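Local coordinates for protein 2-dehydro-3-deoxyphosphogluconate aldolase (Vibrio fischeri, PDB 3NZR) that belongs to the KDGP aldolase family of TIM-barrel proteins and forms a two-chain assembly with bound magnesium ions, at residues Met56-Tyr59 / Ser60-Thr63; Val23-Ala26 / Ala27-Asp31; Gly133-Ser136 / Ser137-Glu140; Val82-Ile85 / Ser86-Val89. All blocks are in the same frame, centred on the assembly; numbering follows the deposited sequence.

Contact 1: Met56-Tyr59 / Ser60-Thr63; sequences MKKY and SEVT
A chi1 of 66° places T63 OG1 between its own backbone N and carbonyl carbon, turning the hydroxyl back along the chain onto the carbonyl of Y59, while chi1 of -61° in E61 holds CG beside its backbone N and close to K57 O. The first of these produces a hydrogen bond, T63 OG1 to Y59 O at 2.8 Å, in which the hydroxyl approaches with a tilt from the carbonyl plane. T63 CG2, the other branch, closes on the same oxygen at 3.2 Å, so both branches of the threonine crowd against it. V62 N adds a weak bond of 3.4 Å to Y59 O, and V62 CG2 rests nearby. One carbonyl near the C-terminal end of helix 49-61 thus gathers several neighbours, alongside the i to i+4 bonds just before it, where S60 N donates to M56 O at 3.0 Å and E61 N to K57 O at 3.1 Å. On the outer side, E61 CG sits 3.2 Å from K57 O, and the glutamate runs on extended, bringing OE1 to 4.3 Å from K58 CG, alongside the lysine chain. S60 OG hydrogen-bonds N65 OD1, just after the segment. The inward side chains face another element: Y59 and M56, a selenomethionine, both pack on V41. The arrangement is that of the C-terminal turn of a helix in which a threonine hydroxyl bonds back to a carbonyl four residues earlier, within the beta-alpha-beta unit of strand 37-42, helix 49-61 and strand 67-70.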
loop_
_atom_site.group_PDB
_atom_site.type_symbol
_atom_site.label_atom_id
_atom_site.label_comp_id
_atom_site.label_asym_id
_atom_site.label_seq_id
_atom_site.Cartn_x
_atom_site.Cartn_y
_atom_site.Cartn_z
HETATM N N MSE A 56 18.313 -4.089 -18.273
HETATM C CA MSE A 56 17.603 -2.823 -18.318
HETATM C C MSE A 56 18.494 -1.601 -18.395
HETATM O O MSE A 56 18.111 -0.639 -19.015
HETATM C CB MSE A 56 16.579 -2.724 -17.207
HETATM C CG MSE A 56 15.387 -3.488 -17.642
HETATM SE SE MSE A 56 14.088 -3.519 -16.238
HETATM C CE MSE A 56 13.090 -5.166 -16.685
ATOM N N LYS A 57 19.693 -1.670 -17.844
ATOM C CA LYS A 57 20.622 -0.577 -17.984
ATOM C C LYS A 57 20.969 -0.315 -19.449
ATOM O O LYS A 57 21.102 0.826 -19.871
ATOM C CB LYS A 57 21.867 -0.835 -17.163
ATOM C CG LYS A 57 21.661 -0.588 -15.621
ATOM C CD LYS A 57 22.990 -0.626 -14.829
ATOM C CE LYS A 57 23.843 -1.868 -15.146
ATOM N NZ LYS A 57 25.138 -1.921 -14.410
ATOM N N LYS A 58 21.069 -1.348 -20.256
ATOM C CA LYS A 58 21.358 -1.117 -21.693
ATOM C C LYS A 58 20.212 -0.432 -22.388
ATOM O O LYS A 58 20.407 0.332 -23.327
ATOM C CB LYS A 58 21.658 -2.417 -22.420
ATOM C CG LYS A 58 22.954 -2.986 -22.004
ATOM C CD LYS A 58 23.059 -4.480 -22.258
ATOM C CE LYS A 58 24.483 -4.962 -21.890
ATOM N NZ LYS A 58 24.446 -6.361 -21.499
ATOM N N TYR A 59 18.991 -0.725 -21.983
ATOM C CA TYR A 59 17.873 -0.014 -22.592
ATOM C C TYR A 59 17.890 1.469 -22.146
ATOM O O TYR A 59 17.562 2.373 -22.899
ATOM C CB TYR A 59 16.557 -0.667 -22.186
ATOM C CG TYR A 59 16.283 -1.980 -22.863
ATOM C CD1 TYR A 59 15.530 -2.023 -24.007
ATOM C CD2 TYR A 59 16.741 -3.171 -22.344
ATOM C CE1 TYR A 59 15.236 -3.205 -24.645
ATOM C CE2 TYR A 59 16.445 -4.382 -22.973
ATOM C CZ TYR A 59 15.679 -4.378 -24.151
ATOM O OH TYR A 59 15.374 -5.541 -24.849
ATOM N N SER A 60 18.221 1.701 -20.879
ATOM C CA SER A 60 18.301 3.066 -20.376
ATOM C C SER A 60 19.351 3.920 -21.199
ATOM O O SER A 60 19.123 5.077 -21.511
ATOM C CB SER A 60 18.624 3.057 -18.886
ATOM O OG SER A 60 18.849 4.376 -18.484
ATOM N N GLU A 61 20.457 3.305 -21.583
ATOM C CA GLU A 61 21.496 4.012 -22.351
ATOM C C GLU A 61 21.038 4.566 -23.685
ATOM O O GLU A 61 21.455 5.649 -24.087
ATOM C CB GLU A 61 22.677 3.099 -22.623
ATOM C CG GLU A 61 23.331 2.615 -21.371
ATOM C CD GLU A 61 24.703 2.032 -21.638
ATOM O OE1 GLU A 61 24.784 0.936 -22.260
ATOM O OE2 GLU A 61 25.694 2.685 -21.219
ATOM N N VAL A 62 20.207 3.824 -24.389
ATOM C CA VAL A 62 19.795 4.224 -25.718
ATOM C C VAL A 62 18.514 5.025 -25.720
ATOM O O VAL A 62 18.006 5.370 -26.773
ATOM C CB VAL A 62 19.677 2.998 -26.637
ATOM C CG1 VAL A 62 21.076 2.287 -26.730
ATOM C CG2 VAL A 62 18.571 2.042 -26.158
ATOM N N THR A 63 17.968 5.303 -24.543
ATOM C CA THR A 63 16.698 5.980 -24.447
ATOM C C THR A 63 16.696 7.119 -23.439
ATOM O O THR A 63 15.632 7.562 -23.055
ATOM C CB THR A 63 15.575 5.008 -23.939
ATOM O OG1 THR A 63 15.867 4.639 -22.595
ATOM C CG2 THR A 63 15.432 3.757 -24.819
#

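Contact 2: Val23-Ala26 / Ala27-Asp31; sequences VDNA and ADIYD
The opening turns of helix 23-32, the connection between strands 16-19 and 37-42 in a beta-alpha-beta unit, bring N25 against I29 and, through a water, near D28. The amide of N25 meets the isoleucine obliquely: OD1 lies 3.6 Å from I29 CD1, while I29 CG1 rests over the backbone, 3.2 Å from N25 O. That oxygen also accepts I29 N at 2.8 Å. With CG anti to the backbone N (chi1 -172°), the amide of N25 has three polar partners: ND2 donates to water 1 at 2.9 Å and to T231 O, and OD1 takes the N-H of G21. The same water donates to D28 OD2 at 2.8 Å, bridging the asparagine and the aspartate one turn apart at the surface of the helix. A26 points its methyl to the interior, against V39. D24 OD1 and D28 OD1 stand 4.3 Å apart, like charges on one side of the helix. Near the helix N-terminus, the dipole would probably ease their repulsion, and the bridging water gives D28 a polar partner. With both amide atoms of N25 bonded, the side chain has its rotation fixed, and its amide links the helix to strand 230-231.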
loop_
_atom_site.group_PDB
_atom_site.type_symbol
_atom_site.label_atom_id
_atom_site.label_comp_id
_atom_site.label_asym_id
_atom_site.label_seq_id
_atom_site.Cartn_x
_atom_site.Cartn_y
_atom_site.Cartn_z
ATOM N N VAL A 23 17.246 -4.054 -27.454
ATOM C CA VAL A 23 17.895 -2.775 -27.245
ATOM C C VAL A 23 17.886 -1.936 -28.516
ATOM O O VAL A 23 17.723 -0.722 -28.443
ATOM C CB VAL A 23 19.362 -2.961 -26.732
ATOM C CG1 VAL A 23 20.178 -1.655 -26.832
ATOM C CG2 VAL A 23 19.298 -3.390 -25.323
ATOM N N ASP A 24 18.056 -2.567 -29.663
ATOM C CA ASP A 24 18.132 -1.834 -30.944
ATOM C C ASP A 24 16.736 -1.294 -31.334
ATOM O O ASP A 24 16.558 -0.149 -31.849
ATOM C CB ASP A 24 18.669 -2.757 -32.044
ATOM C CG ASP A 24 18.887 -2.027 -33.378
ATOM O OD1 ASP A 24 19.535 -0.952 -33.379
ATOM O OD2 ASP A 24 18.380 -2.521 -34.421
ATOM N N ASN A 25 15.737 -2.121 -31.041
ATOM C CA ASN A 25 14.362 -1.723 -31.252
ATOM C C ASN A 25 14.074 -0.490 -30.399
ATOM O O ASN A 25 13.418 0.445 -30.865
ATOM C CB ASN A 25 13.448 -2.899 -30.938
ATOM C CG ASN A 25 11.990 -2.665 -31.308
ATOM O OD1 ASN A 25 11.093 -3.123 -30.584
ATOM N ND2 ASN A 25 11.745 -2.058 -32.452
ATOM N N ALA A 26 14.516 -0.532 -29.138
ATOM C CA ALA A 26 14.342 0.601 -28.230
ATOM C C ALA A 26 14.913 1.933 -28.766
ATOM O O ALA A 26 14.235 2.955 -28.714
ATOM C CB ALA A 26 14.929 0.320 -26.878
ATOM N N ALA A 27 16.139 1.899 -29.271
ATOM C CA ALA A 27 16.744 3.053 -29.984
ATOM C C ALA A 27 15.848 3.579 -31.089
ATOM O O ALA A 27 15.615 4.805 -31.184
ATOM C CB ALA A 27 18.120 2.674 -30.553
ATOM N N ASP A 28 15.348 2.655 -31.940
ATOM C CA ASP A 28 14.486 3.055 -33.067
ATOM C C ASP A 28 13.180 3.650 -32.570
ATOM O O ASP A 28 12.686 4.602 -33.117
ATOM C CB ASP A 28 14.179 1.875 -34.035
ATOM C CG ASP A 28 15.441 1.337 -34.780
ATOM O OD1 ASP A 28 16.563 1.886 -34.601
ATOM O OD2 ASP A 28 15.287 0.328 -35.530
ATOM N N ILE A 29 12.637 3.071 -31.490
ATOM C CA ILE A 29 11.373 3.545 -30.952
ATOM C C ILE A 29 11.549 4.943 -30.408
ATOM O O ILE A 29 10.730 5.817 -30.681
ATOM C CB ILE A 29 10.865 2.608 -29.824
ATOM C CG1 ILE A 29 10.326 1.296 -30.408
ATOM C CG2 ILE A 29 9.839 3.344 -28.913
ATOM C CD1 ILE A 29 10.292 0.158 -29.299
ATOM N N TYR A 30 12.639 5.155 -29.701
ATOM C CA TYR A 30 12.939 6.474 -29.079
ATOM C C TYR A 30 13.074 7.587 -30.154
ATOM O O TYR A 30 12.417 8.636 -30.062
ATOM C CB TYR A 30 14.202 6.381 -28.229
ATOM C CG TYR A 30 14.475 7.602 -27.398
ATOM C CD1 TYR A 30 13.820 7.812 -26.183
ATOM C CD2 TYR A 30 15.374 8.555 -27.826
ATOM C CE1 TYR A 30 14.076 8.963 -25.426
ATOM C CE2 TYR A 30 15.643 9.674 -27.081
ATOM C CZ TYR A 30 15.010 9.879 -25.881
ATOM O OH TYR A 30 15.294 11.041 -25.174
ATOM N N ASP A 31 13.814 7.294 -31.208
ATOM C CA ASP A 31 13.926 8.224 -32.364
ATOM C C ASP A 31 12.562 8.496 -33.030
ATOM O O ASP A 31 12.184 9.629 -33.266
ATOM C CB ASP A 31 14.858 7.665 -33.424
ATOM C CG ASP A 31 16.331 7.554 -32.954
ATOM O OD1 ASP A 31 16.725 8.259 -31.977
ATOM O OD2 ASP A 31 17.111 6.763 -33.568
HETATM O O HOH W 1 13.589 -1.729 -34.662
#

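Contact 3: Gly133-Ser136 / Ser137-Glu140; sequences GPLS and SRSE
This is a tight local turn, a short 3-10 segment in the loop between strands 127-129 and 143-145, and it faces the second subunit. Here S137 doubles back on G133 and P134. Its N donates to G133 O at 2.9 Å, and its hydroxyl stands 2.8 Å from G133 O and 3.0 Å from P134 O; the single proton could serve either oxygen. A chi1 of 61° folds OG over the backbone into this position between the two carbonyls. Further on, R138 N bonds to L135 O and S139 N to S136 O at 3.0 Å. L135 and R138 project in a common direction, with CD2 of the leucine 3.3 Å from NH1 of the arginine. Water 2 donates to L135 O at 2.8 Å and bonds to S139 OG, stitching the turn on its outer side. G133 N meets S136 OG at 3.0 Å. D155 of the second subunit receives L135 N on OD1 and S136 N on OD2, and T148 of that subunit bonds to E140 O. The result is a short turn that mixes one i to i+4 bond with two i to i+3 bonds, and whose N-terminal amide groups meet a carboxylate of another chain at a dimer interface.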
loop_
_atom_site.group_PDB
_atom_site.type_symbol
_atom_site.label_atom_id
_atom_site.label_comp_id
_atom_site.label_asym_id
_atom_site.label_seq_id
_atom_site.Cartn_x
_atom_site.Cartn_y
_atom_site.Cartn_z
ATOM N N GLY A 133 -3.345 -7.613 -6.362
ATOM C CA GLY A 133 -2.054 -8.107 -5.927
ATOM C C GLY A 133 -1.947 -9.633 -5.877
ATOM O O GLY A 133 -2.855 -10.320 -6.236
ATOM N N PRO A 134 -0.795 -10.159 -5.454
ATOM C CA PRO A 134 -0.559 -11.533 -5.605
ATOM C C PRO A 134 -1.586 -12.416 -4.858
ATOM O O PRO A 134 -2.208 -13.254 -5.489
ATOM C CB PRO A 134 0.849 -11.733 -5.019
ATOM C CG PRO A 134 1.478 -10.476 -5.041
ATOM C CD PRO A 134 0.408 -9.434 -5.059
ATOM N N LEU A 135 -1.763 -12.241 -3.570
ATOM C CA LEU A 135 -2.797 -12.990 -2.848
ATOM C C LEU A 135 -4.204 -12.430 -3.085
ATOM O O LEU A 135 -5.124 -13.192 -3.219
ATOM C CB LEU A 135 -2.533 -13.062 -1.346
ATOM C CG LEU A 135 -1.198 -13.699 -0.937
ATOM C CD1 LEU A 135 -0.887 -13.350 0.488
ATOM C CD2 LEU A 135 -1.164 -15.214 -1.098
ATOM N N SER A 136 -4.357 -11.108 -3.136
ATOM C CA SER A 136 -5.670 -10.479 -3.226
ATOM C C SER A 136 -6.394 -10.749 -4.574
ATOM O O SER A 136 -7.626 -10.769 -4.658
ATOM C CB SER A 136 -5.538 -9.002 -2.887
ATOM O OG SER A 136 -4.620 -8.313 -3.748
ATOM N N SER A 137 -5.616 -10.958 -5.629
ATOM C CA SER A 137 -6.190 -11.358 -6.926
ATOM C C SER A 137 -6.913 -12.690 -6.912
ATOM O O SER A 137 -7.670 -12.952 -7.814
ATOM C CB SER A 137 -5.097 -11.410 -8.015
ATOM O OG SER A 137 -4.072 -12.354 -7.701
ATOM N N ARG A 138 -6.577 -13.532 -5.959
ATOM C CA ARG A 138 -7.236 -14.797 -5.729
ATOM C C ARG A 138 -8.406 -14.737 -4.753
ATOM O O ARG A 138 -9.032 -15.720 -4.528
ATOM C CB ARG A 138 -6.252 -15.799 -5.167
ATOM C CG ARG A 138 -5.221 -16.277 -6.059
ATOM C CD ARG A 138 -4.757 -17.605 -5.528
ATOM N NE ARG A 138 -3.799 -17.439 -4.493
ATOM C CZ ARG A 138 -3.904 -17.890 -3.258
ATOM N NH1 ARG A 138 -2.927 -17.632 -2.458
ATOM N NH2 ARG A 138 -4.931 -18.617 -2.859
ATOM N N SER A 139 -8.645 -13.597 -4.149
ATOM C CA SER A 139 -9.694 -13.413 -3.149
ATOM C C SER A 139 -10.931 -12.795 -3.802
ATOM O O SER A 139 -10.858 -12.309 -4.929
ATOM C CB SER A 139 -9.228 -12.436 -2.027
ATOM O OG SER A 139 -8.002 -12.865 -1.444
ATOM N N GLU A 140 -12.045 -12.775 -3.075
ATOM C CA GLU A 140 -13.271 -12.077 -3.520
ATOM C C GLU A 140 -12.950 -10.633 -3.902
ATOM O O GLU A 140 -12.136 -9.986 -3.218
ATOM C CB GLU A 140 -14.296 -12.111 -2.372
ATOM C CG GLU A 140 -15.628 -11.449 -2.707
ATOM C CD GLU A 140 -16.712 -11.629 -1.619
ATOM O OE1 GLU A 140 -16.413 -12.251 -0.538
ATOM O OE2 GLU A 140 -17.849 -11.102 -1.854
HETATM O O HOH W 2 -5.843 -15.230 -1.470
HETATM O O HOH W 3 -9.640 -9.992 -6.421
#

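Contact 4: Val82-Ile85 / Ser86-Val89; sequences VSLI and SQHV
V82 O receives two donors from a single residue: S86 N at 3.0 Å and S86 OG at 2.8 Å, arriving from opposite faces of the carbonyl plane. The serine does this with OG anti to its own carbonyl carbon and beside its N (chi1 -57°), which folds the hydroxyl back along the helix. In this way its polar end, buried in the protein, is satisfied by the backbone of the preceding turn, and V82 CG1 lies 3.9 Å from S86 OG as an apolar neighbour. One step on, I85 and V89 extend from the helix in the same direction, CG2 against CG2 at 3.8 Å. Their backbones are bonded too, V89 N to I85 O at 2.8 Å, with H88 N a weak second donor to I85 O at 3.1 Å. On another side of the helix, L84 CD2 approaches Q87 OE1 at 4.2 Å, a loose van der Waals contact.

Beyond this shell, neighbouring elements press on the helix. V82, I85 and S86 all touch V69 of strand 67-70, and I85 also meets A52 of helix 49-61. S83 OG bonds to S104 OG, tying the helix to helix 101-108, against which L84 and Q87 also pack through L107. Such a helix, whose V82, I85 and V89 face strand 67-70 or helix 49-61 and whose S83, L84 and Q87 meet helix 101-108, belongs to the beta-alpha-beta unit of strands 67-70 and 93-94, and is one of the outer helices of the TIM-barrel fold.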
loop_
_atom_site.group_PDB
_atom_site.type_symbol
_atom_site.label_atom_id
_atom_site.label_comp_id
_atom_site.label_asym_id
_atom_site.label_seq_id
_atom_site.Cartn_x
_atom_site.Cartn_y
_atom_site.Cartn_z
ATOM N N VAL A 82 9.508 -6.383 -9.541
ATOM C CA VAL A 82 9.524 -5.084 -10.134
ATOM C C VAL A 82 10.000 -4.034 -9.175
ATOM O O VAL A 82 10.735 -3.193 -9.581
ATOM C CB VAL A 82 8.100 -4.721 -10.737
ATOM C CG1 VAL A 82 8.071 -3.198 -11.043
ATOM C CG2 VAL A 82 7.832 -5.576 -11.976
ATOM N N SER A 83 9.632 -4.075 -7.875
ATOM C CA SER A 83 10.043 -3.142 -6.946
ATOM C C SER A 83 11.533 -3.259 -6.750
ATOM O O SER A 83 12.203 -2.214 -6.744
ATOM C CB SER A 83 9.373 -3.397 -5.581
ATOM O OG SER A 83 7.960 -3.105 -5.567
ATOM N N LEU A 84 12.064 -4.471 -6.582
ATOM C CA LEU A 84 13.511 -4.650 -6.317
ATOM C C LEU A 84 14.320 -4.255 -7.564
ATOM O O LEU A 84 15.344 -3.617 -7.480
ATOM C CB LEU A 84 13.826 -6.104 -6.012
ATOM C CG LEU A 84 13.239 -6.577 -4.697
ATOM C CD1 LEU A 84 13.439 -8.083 -4.556
ATOM C CD2 LEU A 84 13.953 -5.873 -3.565
ATOM N N ILE A 85 13.858 -4.640 -8.740
ATOM C CA ILE A 85 14.506 -4.142 -9.997
ATOM C C ILE A 85 14.543 -2.614 -10.102
ATOM O O ILE A 85 15.590 -2.011 -10.436
ATOM C CB ILE A 85 13.769 -4.711 -11.221
ATOM C CG1 ILE A 85 14.018 -6.220 -11.340
ATOM C CG2 ILE A 85 14.205 -4.015 -12.547
ATOM C CD1 ILE A 85 13.107 -6.875 -12.364
ATOM N N SER A 86 13.413 -1.959 -9.878
ATOM C CA SER A 86 13.322 -0.526 -10.008
ATOM C C SER A 86 14.219 0.201 -9.007
ATOM O O SER A 86 14.782 1.250 -9.285
ATOM C CB SER A 86 11.857 -0.062 -9.885
ATOM O OG SER A 86 11.020 -0.710 -10.875
ATOM N N GLN A 87 14.340 -0.337 -7.798
ATOM C CA GLN A 87 15.256 0.187 -6.823
ATOM C C GLN A 87 16.625 0.413 -7.476
ATOM O O GLN A 87 17.182 1.495 -7.313
ATOM C CB GLN A 87 15.389 -0.747 -5.632
ATOM C CG GLN A 87 16.366 -0.255 -4.536
ATOM C CD GLN A 87 16.235 -1.047 -3.262
ATOM O OE1 GLN A 87 15.995 -2.239 -3.295
ATOM N NE2 GLN A 87 16.380 -0.385 -2.127
ATOM N N HIS A 88 17.147 -0.577 -8.189
ATOM C CA HIS A 88 18.502 -0.484 -8.784
ATOM C C HIS A 88 18.514 0.169 -10.138
ATOM O O HIS A 88 19.444 0.869 -10.460
ATOM C CB HIS A 88 19.125 -1.853 -8.884
ATOM C CG HIS A 88 19.283 -2.503 -7.567
ATOM N ND1 HIS A 88 19.039 -3.843 -7.364
ATOM C CD2 HIS A 88 19.647 -1.991 -6.364
ATOM C CE1 HIS A 88 19.272 -4.132 -6.088
ATOM N NE2 HIS A 88 19.638 -3.025 -5.461
ATOM N N VAL A 89 17.468 -0.015 -10.926
ATOM C CA VAL A 89 17.411 0.620 -12.255
ATOM C C VAL A 89 17.110 2.153 -12.205
ATOM O O VAL A 89 17.593 2.914 -13.070
ATOM C CB VAL A 89 16.352 -0.079 -13.114
ATOM C CG1 VAL A 89 15.968 0.769 -14.304
ATOM C CG2 VAL A 89 16.827 -1.462 -13.547
#

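The four contacts follow in the order 2, 1, 4, 3 along the chain. Contacts 2, 1 and 4 belong to successive helices, 23-32, 49-61 and 79-89, packed outside consecutive strands of one parallel sheet. Contacts 1 and 2 are about 10 Å apart between centres and touch, with Y59 CD1 3.8 Å from A26 CB; contacts 1 and 4 are about 14 Å apart between centres and meet where M56 SE lies 3.7 Å from I85 CG2. Contact 1 is thus the middle of a continuous row. Contact 3 stands apart, about 36 Å between centres from contact 2 and about 23 Å from contact 4, the nearest. No other chain touches contacts 1, 2 and 4, whereas contact 3 meets the second subunit.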